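Local coordinates for protein putative phosphohistidine phosphatase SixA (Agrobacterium tumefaciens, PDB 2RFL) that probably removes phosphate by hydrolysis from phosphohistidine or related phosphorylated substrates, as a putative SixA-like member of the histidine phosphatase superfamily, at residues A[64-69]-A[111-116]; A[10-15]-A[145-150]; A[60-65]-A[85-90]. All blocks are in the same frame, centred on the assembly; numbering follows the deposited sequence. Where two conformers were deposited one is given.

Interaction 1 (A[64-69]-A[111-116]); sequences ARCRQT and MLVGHN
Cys66, near the start of helix 64-77, faces Gly114 at the end of strand 109-114, with their CA atoms 6.4 Å apart. The segments run roughly antiparallel, at 141°, and their axes come within 8.3 Å. That spacing suits small side chains. Cys66 projects toward the strand, and its SG lies over one face of the His115 ring, 4.0 Å from the ring centroid, a sulfur-aromatic contact. SG also lies 3.9 Å from Gly114 CA. Cys66 CB meets Val113 CG1 at 4.2 Å, an apolar fit for a buried site. Arg65 starts with CG between its backbone N and carbonyl carbon (chi1 78°), then extends to NE, bringing NH2 3.5 Å from His115 ND1. The His115 ring presents its edge to a face of the guanidinium, the planes 80° apart; no hydrogen bond joins them. Instead Asp28 pairs with Arg65 NH2, and Ser61 OG probably bonds His115 NE2. An arginine and a histidine beside His16 are consistent with the phosphate pocket of histidine phosphatases. From the helix, Thr69 reaches Leu14 of strand 10-15 and Cys66 touches Ser60 of strand 57-60, while Val113 meets Leu14 from the neighbouring strand.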
ATOM      1  N   ALA A  64       7.590  -3.696  11.991  1.00 32.40           N
ATOM      2  CA  ALA A  64       7.544  -2.359  12.537  1.00 33.61           C
ATOM      3  C   ALA A  64       7.415  -1.272  11.426  1.00 34.86           C
ATOM      4  O   ALA A  64       6.482  -0.464  11.482  1.00 34.80           O
ATOM      5  CB  ALA A  64       8.684  -2.127  13.390  1.00 34.76           C
ATOM      6  N   ARG A  65       8.290  -1.280  10.409  1.00 34.54           N
ATOM      7  CA  ARG A  65       8.262  -0.253   9.366  1.00 34.07           C
ATOM      8  C   ARG A  65       6.912  -0.151   8.650  1.00 34.11           C
ATOM      9  O   ARG A  65       6.628   0.843   7.990  1.00 34.29           O
ATOM     10  CB  ARG A  65       9.399  -0.426   8.342  1.00 34.17           C
ATOM     11  CG  ARG A  65       9.201  -1.529   7.262  1.00 30.69           C
ATOM     12  CD  ARG A  65      10.521  -1.669   6.390  1.00 29.70           C
ATOM     13  NE  ARG A  65      10.758  -2.980   5.738  1.00 27.64           N
ATOM     14  CZ  ARG A  65      11.269  -4.062   6.348  1.00 27.98           C
ATOM     15  NH1 ARG A  65      11.605  -4.059   7.648  1.00 24.94           N
ATOM     16  NH2 ARG A  65      11.452  -5.175   5.646  1.00 30.58           N
ATOM     17  N   CYS A  66       6.080  -1.170   8.771  1.00 33.52           N
ATOM     18  CA  CYS A  66       4.798  -1.145   8.085  1.00 33.07           C
ATOM     19  C   CYS A  66       3.834  -0.617   9.080  1.00 32.30           C
ATOM     20  O   CYS A  66       2.996   0.190   8.764  1.00 32.80           O
ATOM     21  CB  CYS A  66       4.365  -2.536   7.609  1.00 33.12           C
ATOM     22  SG  CYS A  66       4.980  -2.940   5.961  1.00 33.64           S
ATOM     23  N   ARG A  67       4.004  -1.066  10.305  1.00 31.65           N
ATOM     24  CA  ARG A  67       3.219  -0.643  11.419  1.00 31.74           C
ATOM     25  C   ARG A  67       3.224   0.900  11.588  1.00 32.19           C
ATOM     26  O   ARG A  67       2.174   1.520  11.610  1.00 30.08           O
ATOM     27  CB  ARG A  67       3.725  -1.389  12.648  1.00 31.34           C
ATOM     28  CG  ARG A  67       3.189  -2.793  12.697  1.00 28.99           C
ATOM     29  CD  ARG A  67       3.458  -3.368  14.070  1.00 30.11           C
ATOM     30  NE  ARG A  67       2.777  -4.630  14.326  1.00 28.91           N
ATOM     31  CZ  ARG A  67       1.527  -4.754  14.799  1.00 31.54           C
ATOM     32  NH1 ARG A  67       0.786  -3.694  15.052  1.00 32.37           N
ATOM     33  NH2 ARG A  67       1.005  -5.953  15.022  1.00 28.45           N
ATOM     34  N   GLN A  68       4.429   1.485  11.636  1.00 33.00           N
ATOM     35  CA  GLN A  68       4.637   2.926  11.759  1.00 33.36           C
ATOM     36  C   GLN A  68       4.089   3.603  10.494  1.00 33.60           C
ATOM     37  O   GLN A  68       3.341   4.593  10.614  1.00 32.83           O
ATOM     38  CB  GLN A  68       6.107   3.304  11.997  1.00 32.09           C
ATOM     39  CG  GLN A  68       6.775   2.776  13.270  1.00 31.68           C
ATOM     40  CD  GLN A  68       8.342   2.676  13.145  1.00 30.78           C
ATOM     41  OE1 GLN A  68       8.935   2.644  12.056  1.00 28.01           O
ATOM     42  NE2 GLN A  68       8.972   2.551  14.254  1.00 30.03           N
ATOM     43  N   THR A  69       4.397   3.057   9.305  1.00 32.56           N
ATOM     44  CA  THR A  69       3.788   3.616   8.092  1.00 32.75           C
ATOM     45  C   THR A  69       2.264   3.789   8.324  1.00 33.44           C
ATOM     46  O   THR A  69       1.766   4.907   8.191  1.00 32.83           O
ATOM     47  CB  THR A  69       4.111   2.815   6.764  1.00 32.50           C
ATOM     48  OG1 THR A  69       5.536   2.638   6.617  1.00 32.65           O
ATOM     49  CG2 THR A  69       3.610   3.565   5.531  1.00 30.00           C
HETATM   50  N   MSE A 111      -7.058  -1.135   1.460  1.00 38.08           N
HETATM   51  CA  MSE A 111      -5.702  -0.703   1.328  1.00 36.08           C
HETATM   52  C   MSE A 111      -4.767  -1.741   1.909  1.00 34.53           C
HETATM   53  O   MSE A 111      -4.925  -2.180   3.056  1.00 33.65           O
HETATM   54  CB  MSE A 111      -5.477   0.610   2.047  1.00 36.46           C
HETATM   55  CG  MSE A 111      -4.029   0.965   2.107  1.00 37.81           C
HETATM   56 SE   MSE A 111      -3.730   2.802   2.456  0.95 46.00          SE
HETATM   57  CE  MSE A 111      -3.379   2.787   4.420  1.00 36.84           C
ATOM     58  N   LEU A 112      -3.774  -2.104   1.116  1.00 32.55           N
ATOM     59  CA  LEU A 112      -2.750  -2.995   1.585  1.00 32.10           C
ATOM     60  C   LEU A 112      -1.491  -2.217   1.934  1.00 31.54           C
ATOM     61  O   LEU A 112      -1.098  -1.341   1.191  1.00 31.88           O
ATOM     62  CB  LEU A 112      -2.468  -4.097   0.545  1.00 31.29           C
ATOM     63  CG  LEU A 112      -3.613  -5.022   0.114  1.00 32.14           C
ATOM     64  CD1 LEU A 112      -2.913  -6.174  -0.507  1.00 35.42           C
ATOM     65  CD2 LEU A 112      -4.605  -5.573   1.216  1.00 31.46           C
ATOM     66  N   VAL A 113      -0.859  -2.554   3.059  1.00 31.01           N
ATOM     67  CA  VAL A 113       0.435  -1.957   3.470  1.00 31.24           C
ATOM     68  C   VAL A 113       1.513  -3.061   3.659  1.00 31.11           C
ATOM     69  O   VAL A 113       1.588  -3.736   4.677  1.00 29.65           O
ATOM     70  CB  VAL A 113       0.291  -1.069   4.762  1.00 31.05           C
ATOM     71  CG1 VAL A 113       1.632  -0.371   5.180  1.00 31.25           C
ATOM     72  CG2 VAL A 113      -0.819  -0.055   4.595  1.00 32.50           C
ATOM     73  N   GLY A 114       2.357  -3.224   2.650  1.00 32.53           N
ATOM     74  CA  GLY A 114       3.426  -4.240   2.680  1.00 32.29           C
ATOM     75  C   GLY A 114       4.631  -3.804   1.878  1.00 31.89           C
ATOM     76  O   GLY A 114       4.897  -2.606   1.762  1.00 31.54           O
ATOM     77  N   HIS A 115       5.332  -4.784   1.305  1.00 31.59           N
ATOM     78  CA  HIS A 115       6.712  -4.608   0.836  1.00 31.72           C
ATOM     79  C   HIS A 115       6.893  -5.044  -0.605  1.00 31.81           C
ATOM     80  O   HIS A 115       6.163  -5.903  -1.092  1.00 31.01           O
ATOM     81  CB  HIS A 115       7.736  -5.440   1.660  1.00 31.17           C
ATOM     82  CG  HIS A 115       7.440  -5.553   3.117  1.00 29.72           C
ATOM     83  ND1 HIS A 115       8.316  -5.107   4.082  1.00 32.83           N
ATOM     84  CD2 HIS A 115       6.418  -6.137   3.788  1.00 32.66           C
ATOM     85  CE1 HIS A 115       7.839  -5.376   5.283  1.00 31.66           C
ATOM     86  NE2 HIS A 115       6.682  -5.995   5.135  1.00 35.42           N
ATOM     87  N   ASN A 116       7.896  -4.446  -1.253  1.00 32.05           N
ATOM     88  CA  ASN A 116       8.489  -4.940  -2.496  1.00 32.29           C
ATOM     89  C   ASN A 116       9.213  -6.284  -2.269  1.00 32.25           C
ATOM     90  O   ASN A 116       9.721  -6.508  -1.187  1.00 32.69           O
ATOM     91  CB  ASN A 116       9.469  -3.890  -3.055  1.00 32.42           C
ATOM     92  CG  ASN A 116       8.805  -2.901  -4.031  1.00 33.87           C
ATOM     93  OD1 ASN A 116       7.647  -3.059  -4.444  1.00 35.29           O
ATOM     94  ND2 ASN A 116       9.557  -1.890  -4.420  1.00 36.97           N
TER

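Interaction 2 (A[10-15]-A[145-150]); sequences RVYLLR and LAVLDQ
Leu148 fits between Val11 and Leu13 where strands 10-15 and 145-149 pair antiparallel inside the mixed sheet of this alpha-beta-alpha sandwich. Its CD1 is the bump, filling the hollow between Val11 CG1 (3.7 Å) and Leu13 CD1 (3.8 Å). Next to it the small Ala146 leaves room for the larger Leu13, their CB atoms meeting at 3.9 Å. Helix 118-127 packs on this apolar face, where Leu123 touches both Leu13 and Leu148. The interlocking repeats on the face of Tyr12 and Val147. Val147 CG1 fills the hollow between Arg10 CD and Tyr12 CE2, 3.7 Å from the latter, and Arg10 CG lies over one face of the Tyr12 ring, offset toward its rim. Leu145 CD1 drops against Tyr12 CB at 3.7 Å. Between the faces, Val11-Leu148 and Leu13-Ala146 are hydrogen-bonded pairs, each with two backbone bonds. At the partly exposed end apolar packing gives way to charge. Arg10 bends at its third torsion (chi3 -73°), turning the guanidinium edge toward Asp149 in a salt bridge. The NH2-OD2 separation is doubtfully short, but Arg10 NE donates to the syn side of Asp149 OD1 at 3.2 Å, 30° out of the carboxylate plane, with an N-H...O angle of 161°.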
ATOM      1  N   ARG A  10     -12.478  -0.267  -4.915  1.00 43.61           N
ATOM      2  CA  ARG A  10     -11.254   0.540  -4.889  1.00 43.50           C
ATOM      3  C   ARG A  10     -10.139  -0.145  -4.096  1.00 42.37           C
ATOM      4  O   ARG A  10     -10.342  -0.514  -2.937  1.00 42.05           O
ATOM      5  CB  ARG A  10     -11.492   1.950  -4.318  1.00 44.05           C
ATOM      6  CG  ARG A  10     -10.243   2.851  -4.435  1.00 45.70           C
ATOM      7  CD  ARG A  10     -10.555   4.334  -4.471  1.00 49.11           C
ATOM      8  NE  ARG A  10     -11.139   4.753  -5.739  1.00 52.55           N
ATOM      9  CZ  ARG A  10     -11.346   6.020  -6.078  1.00 53.90           C
ATOM     10  NH1 ARG A  10     -10.995   6.988  -5.246  1.00 58.15           N
ATOM     11  NH2 ARG A  10     -11.878   6.324  -7.249  1.00 53.48           N
ATOM     12  N   VAL A  11      -8.980  -0.284  -4.747  1.00 40.80           N
ATOM     13  CA  VAL A  11      -7.748  -0.829  -4.171  1.00 39.16           C
ATOM     14  C   VAL A  11      -6.675   0.245  -3.990  1.00 37.40           C
ATOM     15  O   VAL A  11      -6.241   0.885  -4.941  1.00 36.53           O
ATOM     16  CB  VAL A  11      -7.145  -1.953  -5.061  1.00 39.24           C
ATOM     17  CG1 VAL A  11      -5.698  -2.262  -4.709  1.00 37.30           C
ATOM     18  CG2 VAL A  11      -7.943  -3.214  -4.928  1.00 42.94           C
ATOM     19  N   TYR A  12      -6.232   0.415  -2.760  1.00 35.51           N
ATOM     20  CA  TYR A  12      -5.057   1.229  -2.486  1.00 33.62           C
ATOM     21  C   TYR A  12      -3.889   0.316  -2.198  1.00 32.10           C
ATOM     22  O   TYR A  12      -4.026  -0.661  -1.419  1.00 31.16           O
ATOM     23  CB  TYR A  12      -5.289   2.137  -1.295  1.00 33.66           C
ATOM     24  CG  TYR A  12      -6.509   3.052  -1.388  1.00 34.68           C
ATOM     25  CD1 TYR A  12      -7.676   2.757  -0.674  1.00 31.79           C
ATOM     26  CD2 TYR A  12      -6.466   4.255  -2.153  1.00 33.30           C
ATOM     27  CE1 TYR A  12      -8.786   3.611  -0.743  1.00 35.43           C
ATOM     28  CE2 TYR A  12      -7.566   5.120  -2.216  1.00 31.61           C
ATOM     29  CZ  TYR A  12      -8.721   4.788  -1.514  1.00 35.72           C
ATOM     30  OH  TYR A  12      -9.815   5.629  -1.568  1.00 36.09           O
ATOM     31  N   LEU A  13      -2.765   0.626  -2.848  1.00 30.41           N
ATOM     32  CA  LEU A  13      -1.491  -0.074  -2.690  1.00 29.81           C
ATOM     33  C   LEU A  13      -0.363   0.833  -2.234  1.00 30.23           C
ATOM     34  O   LEU A  13       0.165   1.649  -3.035  1.00 29.49           O
ATOM     35  CB  LEU A  13      -1.053  -0.689  -4.028  1.00 30.69           C
ATOM     36  CG  LEU A  13      -1.882  -1.693  -4.811  1.00 28.37           C
ATOM     37  CD1 LEU A  13      -1.112  -1.996  -6.067  1.00 29.59           C
ATOM     38  CD2 LEU A  13      -2.064  -2.923  -4.011  1.00 31.07           C
ATOM     39  N   LEU A  14       0.039   0.626  -0.980  1.00 29.86           N
ATOM     40  CA  LEU A  14       0.968   1.468  -0.240  1.00 30.24           C
ATOM     41  C   LEU A  14       2.260   0.726   0.126  1.00 30.54           C
ATOM     42  O   LEU A  14       2.272  -0.252   0.891  1.00 30.36           O
ATOM     43  CB  LEU A  14       0.292   2.049   1.050  1.00 29.80           C
ATOM     44  CG  LEU A  14       1.141   2.925   2.018  1.00 28.47           C
ATOM     45  CD1 LEU A  14       1.723   4.201   1.364  1.00 25.85           C
ATOM     46  CD2 LEU A  14       0.422   3.299   3.333  1.00 23.26           C
ATOM     47  N   ARG A  15       3.371   1.210  -0.400  1.00 32.01           N
ATOM     48  CA  ARG A  15       4.634   0.685   0.043  1.00 32.47           C
ATOM     49  C   ARG A  15       5.001   1.426   1.318  1.00 33.22           C
ATOM     50  O   ARG A  15       4.699   2.606   1.453  1.00 31.91           O
ATOM     51  CB  ARG A  15       5.705   0.800  -1.023  1.00 32.51           C
ATOM     52  CG  ARG A  15       7.001   0.099  -0.597  1.00 32.65           C
ATOM     53  CD  ARG A  15       7.979  -0.138  -1.715  1.00 28.81           C
ATOM     54  NE  ARG A  15       9.243  -0.536  -1.145  1.00 24.97           N
ATOM     55  CZ  ARG A  15      10.424  -0.208  -1.661  1.00 27.56           C
ATOM     56  NH1 ARG A  15      10.489   0.474  -2.804  1.00 27.33           N
ATOM     57  NH2 ARG A  15      11.545  -0.573  -1.049  1.00 23.94           N
ATOM     58  N   LEU A 145       1.709   5.369  -3.333  1.00 34.21           N
ATOM     59  CA  LEU A 145       0.307   4.920  -3.249  1.00 32.81           C
ATOM     60  C   LEU A 145      -0.414   4.858  -4.605  1.00 32.98           C
ATOM     61  O   LEU A 145      -0.747   5.885  -5.198  1.00 32.97           O
ATOM     62  CB  LEU A 145      -0.479   5.802  -2.295  1.00 31.25           C
ATOM     63  CG  LEU A 145      -1.999   5.701  -2.199  1.00 29.64           C
ATOM     64  CD1 LEU A 145      -2.377   4.471  -1.346  1.00 24.71           C
ATOM     65  CD2 LEU A 145      -2.604   7.022  -1.628  1.00 23.88           C
ATOM     66  N   ALA A 146      -0.675   3.633  -5.056  1.00 33.19           N
ATOM     67  CA  ALA A 146      -1.483   3.365  -6.209  1.00 33.09           C
ATOM     68  C   ALA A 146      -2.940   3.362  -5.769  1.00 34.09           C
ATOM     69  O   ALA A 146      -3.288   2.780  -4.733  1.00 33.12           O
ATOM     70  CB  ALA A 146      -1.119   2.062  -6.726  1.00 33.49           C
ATOM     71  N   VAL A 147      -3.772   4.060  -6.538  1.00 35.62           N
ATOM     72  CA  VAL A 147      -5.236   4.112  -6.367  1.00 36.67           C
ATOM     73  C   VAL A 147      -5.888   3.462  -7.597  1.00 36.48           C
ATOM     74  O   VAL A 147      -5.754   3.962  -8.717  1.00 36.00           O
ATOM     75  CB  VAL A 147      -5.779   5.574  -6.223  1.00 37.49           C
ATOM     76  CG1 VAL A 147      -7.267   5.591  -5.881  1.00 35.69           C
ATOM     77  CG2 VAL A 147      -4.986   6.350  -5.176  1.00 41.35           C
ATOM     78  N   LEU A 148      -6.586   2.355  -7.374  1.00 35.68           N
ATOM     79  CA  LEU A 148      -7.113   1.552  -8.455  1.00 35.85           C
ATOM     80  C   LEU A 148      -8.619   1.380  -8.389  1.00 37.20           C
ATOM     81  O   LEU A 148      -9.177   1.252  -7.320  1.00 36.09           O
ATOM     82  CB  LEU A 148      -6.418   0.200  -8.492  1.00 34.35           C
ATOM     83  CG  LEU A 148      -4.918   0.303  -8.696  1.00 30.57           C
ATOM     84  CD1 LEU A 148      -4.153  -0.372  -7.548  1.00 27.18           C
ATOM     85  CD2 LEU A 148      -4.599  -0.320  -9.978  1.00 24.40           C
ATOM     86  N   ASP A 149      -9.253   1.395  -9.555  1.00 39.78           N
ATOM     87  CA  ASP A 149     -10.694   1.191  -9.686  1.00 42.82           C
ATOM     88  C   ASP A 149     -10.975   0.147 -10.745  1.00 44.06           C
ATOM     89  O   ASP A 149     -10.143  -0.103 -11.650  1.00 42.77           O
ATOM     90  CB  ASP A 149     -11.436   2.495 -10.063  1.00 43.06           C
ATOM     91  CG  ASP A 149     -11.767   3.380  -8.854  1.00 45.62           C
ATOM     92  OD1 ASP A 149     -12.496   2.948  -7.938  1.00 47.02           O
ATOM     93  OD2 ASP A 149     -11.313   4.540  -8.827  1.00 48.62           O
ATOM     94  N   GLN A 150     -12.155  -0.463 -10.599  1.00 45.98           N
ATOM     95  CA  GLN A 150     -12.770  -1.333 -11.605  1.00 47.24           C
ATOM     96  C   GLN A 150     -13.371  -0.545 -12.782  1.00 48.02           C
ATOM     97  O   GLN A 150     -12.686  -0.156 -13.722  1.00 47.92           O
ATOM     98  CB  GLN A 150     -13.899  -2.132 -10.958  1.00 47.82           C
ATOM     99  CG  GLN A 150     -13.468  -3.017  -9.819  1.00 47.46           C
ATOM    100  CD  GLN A 150     -14.600  -3.875  -9.297  1.00 47.62           C
ATOM    101  OE1 GLN A 150     -15.505  -4.270 -10.043  1.00 48.90           O
ATOM    102  NE2 GLN A 150     -14.539  -4.196  -8.025  1.00 43.75           N
TER

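Interaction 3 (A[60-65]-A[85-90]); sequences SSTAAR and YIDEMY
Tyr85 and Tyr90 each turn a ring edge toward segment 60-65. In the plane of the Tyr85 ring the carbonyl oxygen of Ser61 faces Tyr85 CD1 at 3.4 Å, where the slightly positive C-H suits an oxygen. Ser60 CB approaches the same ring obliquely, and Arg67 adds a cation-pi contact. At the rim of Tyr90, Arg65 NH2 lies 3.6 Å from CE1, with guanidinium and ring 80° apart. Ala63 is small enough to sit close by, its CB 3.9 Å from Tyr90 CD1. Tyr90 OH and Arg65 NH2 both reach OD2 of Asp28, which probably keeps the two groups in place, and Phe29 meets the Tyr90 ring edge-to-face. In one of two conformers of Ser61, OG is anti to the backbone N (chi1 178°) and, besides its link to His115, accepts from Ala63 N at 3.0 Å. This ST turn, just before the helix, is left in doubt by the second copy. Thr62 turns its methyl to Tyr85 CB at 3.6 Å and its hydroxyl to Asp87 OD1, a bond modelled too short for its length to be relied on. Selenomethionine Met89 packs its SE against the backbone of Ser60. Ser60 and Tyr85 form a parallel bridge, Ile86 N donating to Ser60 O at 3.1 Å. The contact thus joins the ends of neighbouring strands 57-60 and 82-85, beside the start of helix 64-77, with Met89 reaching Leu112 of strand 109-114.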
ATOM      1  N   SER A  60      -2.068  -4.702   6.778  1.00 25.47           N
ATOM      2  CA  SER A  60      -0.652  -4.310   6.859  1.00 25.43           C
ATOM      3  C   SER A  60       0.198  -5.447   7.369  1.00 25.68           C
ATOM      4  O   SER A  60      -0.267  -6.231   8.174  1.00 25.39           O
ATOM      5  CB  SER A  60      -0.476  -3.129   7.817  1.00 25.51           C
ATOM      6  OG  SER A  60       0.900  -2.780   8.045  1.00 21.09           O
ATOM      7  N   SER A  61       1.448  -5.505   6.902  0.50 24.87           N
ATOM      8  CA  SER A  61       2.513  -6.246   7.559  0.50 23.90           C
ATOM      9  C   SER A  61       2.565  -5.880   9.057  0.50 25.29           C
ATOM     10  O   SER A  61       2.225  -4.751   9.488  0.50 24.64           O
ATOM     11  CB  SER A  61       3.876  -5.950   6.875  0.50 24.25           C
ATOM     12  OG  SER A  61       5.021  -6.596   7.460  0.50 16.25           O
ATOM     13  N   THR A  62       3.007  -6.842   9.846  1.00 25.65           N
ATOM     14  CA  THR A  62       3.252  -6.611  11.214  1.00 25.91           C
ATOM     15  C   THR A  62       4.621  -5.967  11.381  1.00 27.71           C
ATOM     16  O   THR A  62       4.918  -5.509  12.478  1.00 27.76           O
ATOM     17  CB  THR A  62       3.183  -7.938  11.986  1.00 25.77           C
ATOM     18  OG1 THR A  62       3.865  -8.937  11.228  1.00 22.83           O
ATOM     19  CG2 THR A  62       1.757  -8.352  12.158  1.00 21.26           C
ATOM     20  N   ALA A  63       5.455  -5.934  10.312  1.00 28.62           N
ATOM     21  CA  ALA A  63       6.852  -5.444  10.467  1.00 30.18           C
ATOM     22  C   ALA A  63       6.832  -4.003  10.950  1.00 30.44           C
ATOM     23  O   ALA A  63       6.126  -3.187  10.400  1.00 29.36           O
ATOM     24  CB  ALA A  63       7.656  -5.574   9.191  1.00 29.32           C
ATOM     25  N   ALA A  64       7.590  -3.696  11.991  1.00 32.40           N
ATOM     26  CA  ALA A  64       7.544  -2.359  12.537  1.00 33.61           C
ATOM     27  C   ALA A  64       7.415  -1.272  11.426  1.00 34.86           C
ATOM     28  O   ALA A  64       6.482  -0.464  11.482  1.00 34.80           O
ATOM     29  CB  ALA A  64       8.684  -2.127  13.390  1.00 34.76           C
ATOM     30  N   ARG A  65       8.290  -1.280  10.409  1.00 34.54           N
ATOM     31  CA  ARG A  65       8.262  -0.253   9.366  1.00 34.07           C
ATOM     32  C   ARG A  65       6.912  -0.151   8.650  1.00 34.11           C
ATOM     33  O   ARG A  65       6.628   0.843   7.990  1.00 34.29           O
ATOM     34  CB  ARG A  65       9.399  -0.426   8.342  1.00 34.17           C
ATOM     35  CG  ARG A  65       9.201  -1.529   7.262  1.00 30.69           C
ATOM     36  CD  ARG A  65      10.521  -1.669   6.390  1.00 29.70           C
ATOM     37  NE  ARG A  65      10.758  -2.980   5.738  1.00 27.64           N
ATOM     38  CZ  ARG A  65      11.269  -4.062   6.348  1.00 27.98           C
ATOM     39  NH1 ARG A  65      11.605  -4.059   7.648  1.00 24.94           N
ATOM     40  NH2 ARG A  65      11.452  -5.175   5.646  1.00 30.58           N
ATOM     41  N   TYR A  85      -3.489  -6.663  11.176  1.00 42.65           N
ATOM     42  CA  TYR A  85      -2.104  -7.020  11.045  1.00 42.25           C
ATOM     43  C   TYR A  85      -1.855  -8.510  10.794  1.00 42.58           C
ATOM     44  O   TYR A  85      -2.368  -9.368  11.482  1.00 42.26           O
ATOM     45  CB  TYR A  85      -1.369  -6.526  12.262  1.00 41.91           C
ATOM     46  CG  TYR A  85      -1.344  -5.026  12.326  1.00 40.25           C
ATOM     47  CD1 TYR A  85      -0.476  -4.306  11.521  1.00 37.68           C
ATOM     48  CD2 TYR A  85      -2.216  -4.328  13.168  1.00 38.46           C
ATOM     49  CE1 TYR A  85      -0.439  -2.917  11.575  1.00 39.84           C
ATOM     50  CE2 TYR A  85      -2.185  -2.940  13.232  1.00 38.65           C
ATOM     51  CZ  TYR A  85      -1.295  -2.249  12.430  1.00 39.50           C
ATOM     52  OH  TYR A  85      -1.238  -0.892  12.473  1.00 41.35           O
ATOM     53  N   ILE A  86      -1.037  -8.770   9.789  1.00 42.33           N
ATOM     54  CA  ILE A  86      -0.925 -10.045   9.166  1.00 42.28           C
ATOM     55  C   ILE A  86       0.550 -10.275   8.975  1.00 43.28           C
ATOM     56  O   ILE A  86       1.147  -9.701   8.053  1.00 41.99           O
ATOM     57  CB  ILE A  86      -1.635  -9.990   7.794  1.00 42.30           C
ATOM     58  CG1 ILE A  86      -3.126  -9.618   7.984  1.00 40.46           C
ATOM     59  CG2 ILE A  86      -1.390 -11.290   6.968  1.00 42.49           C
ATOM     60  CD1 ILE A  86      -3.958  -9.716   6.785  1.00 37.77           C
ATOM     61  N   ASP A  87       1.132 -11.095   9.856  1.00 45.09           N
ATOM     62  CA  ASP A  87       2.569 -11.409   9.845  1.00 47.05           C
ATOM     63  C   ASP A  87       3.022 -11.930   8.472  1.00 47.64           C
ATOM     64  O   ASP A  87       4.108 -11.587   7.996  1.00 47.32           O
ATOM     65  CB  ASP A  87       2.929 -12.453  10.930  1.00 48.45           C
ATOM     66  CG  ASP A  87       3.125 -11.851  12.355  1.00 48.09           C
ATOM     67  OD1 ASP A  87       3.934 -10.929  12.593  1.00 43.24           O
ATOM     68  OD2 ASP A  87       2.489 -12.378  13.282  1.00 49.82           O
ATOM     69  N   GLU A  88       2.158 -12.718   7.833  1.00 48.39           N
ATOM     70  CA  GLU A  88       2.432 -13.340   6.532  1.00 49.17           C
ATOM     71  C   GLU A  88       2.511 -12.359   5.325  1.00 48.41           C
ATOM     72  O   GLU A  88       2.744 -12.765   4.182  1.00 47.47           O
ATOM     73  CB  GLU A  88       1.400 -14.439   6.293  1.00 49.71           C
ATOM     74  CG  GLU A  88       1.896 -15.603   5.451  1.00 52.53           C
ATOM     75  CD  GLU A  88       2.641 -16.646   6.248  1.00 56.45           C
ATOM     76  OE1 GLU A  88       3.141 -16.315   7.347  1.00 60.75           O
ATOM     77  OE2 GLU A  88       2.740 -17.802   5.779  1.00 56.72           O
HETATM   78  N   MSE A  89       2.313 -11.076   5.607  1.00 48.11           N
HETATM   79  CA  MSE A  89       2.568 -10.028   4.626  1.00 47.16           C
HETATM   80  C   MSE A  89       4.036  -9.613   4.633  1.00 45.73           C
HETATM   81  O   MSE A  89       4.503  -8.938   3.716  1.00 45.44           O
HETATM   82  CB  MSE A  89       1.678  -8.813   4.897  1.00 46.37           C
HETATM   83  CG  MSE A  89       0.299  -8.902   4.263  1.00 47.51           C
HETATM   84 SE   MSE A  89      -0.723  -7.251   4.453  1.00 53.11          SE
HETATM   85  CE  MSE A  89      -0.164  -6.359   2.812  1.00 47.14           C
ATOM     86  N   TYR A  90       4.758 -10.024   5.671  1.00 45.16           N
ATOM     87  CA  TYR A  90       6.206  -9.862   5.709  1.00 44.40           C
ATOM     88  C   TYR A  90       6.915 -11.127   5.239  1.00 45.70           C
ATOM     89  O   TYR A  90       6.621 -12.227   5.710  1.00 46.49           O
ATOM     90  CB  TYR A  90       6.665  -9.495   7.121  1.00 43.61           C
ATOM     91  CG  TYR A  90       8.168  -9.437   7.280  1.00 39.06           C
ATOM     92  CD1 TYR A  90       8.895  -8.351   6.812  1.00 35.78           C
ATOM     93  CD2 TYR A  90       8.860 -10.470   7.899  1.00 34.06           C
ATOM     94  CE1 TYR A  90      10.269  -8.294   6.955  1.00 33.74           C
ATOM     95  CE2 TYR A  90      10.233 -10.422   8.047  1.00 32.85           C
ATOM     96  CZ  TYR A  90      10.932  -9.333   7.574  1.00 34.33           C
ATOM     97  OH  TYR A  90      12.300  -9.281   7.719  1.00 38.18           O
TER

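Interactions 1 and 3 share Ala64 and Arg65, and their centres lie 7 Å apart. They are stitched together by probable hydrogen bonds from Ser61 N to Val113 O (2.8 Å) and between His115 NE2 and Ser61 OG (2.9 Å). Interaction 2 joins interaction 1 through the sheet: Leu112 N is 2.9 Å from Tyr12 O, strands 109-114 and 10-15 being neighbours. Interactions 2 and 3 do not touch, their nearest atoms about 7 Å apart, on opposite sides of the chain's centre. Interactions 1 and 3 lie at the probable phosphate pocket, where His16, Arg65 and His115 cluster at the strand ends; interaction 2 pairs the strand leading into Arg15-His16, probably the family's Arg-His motif.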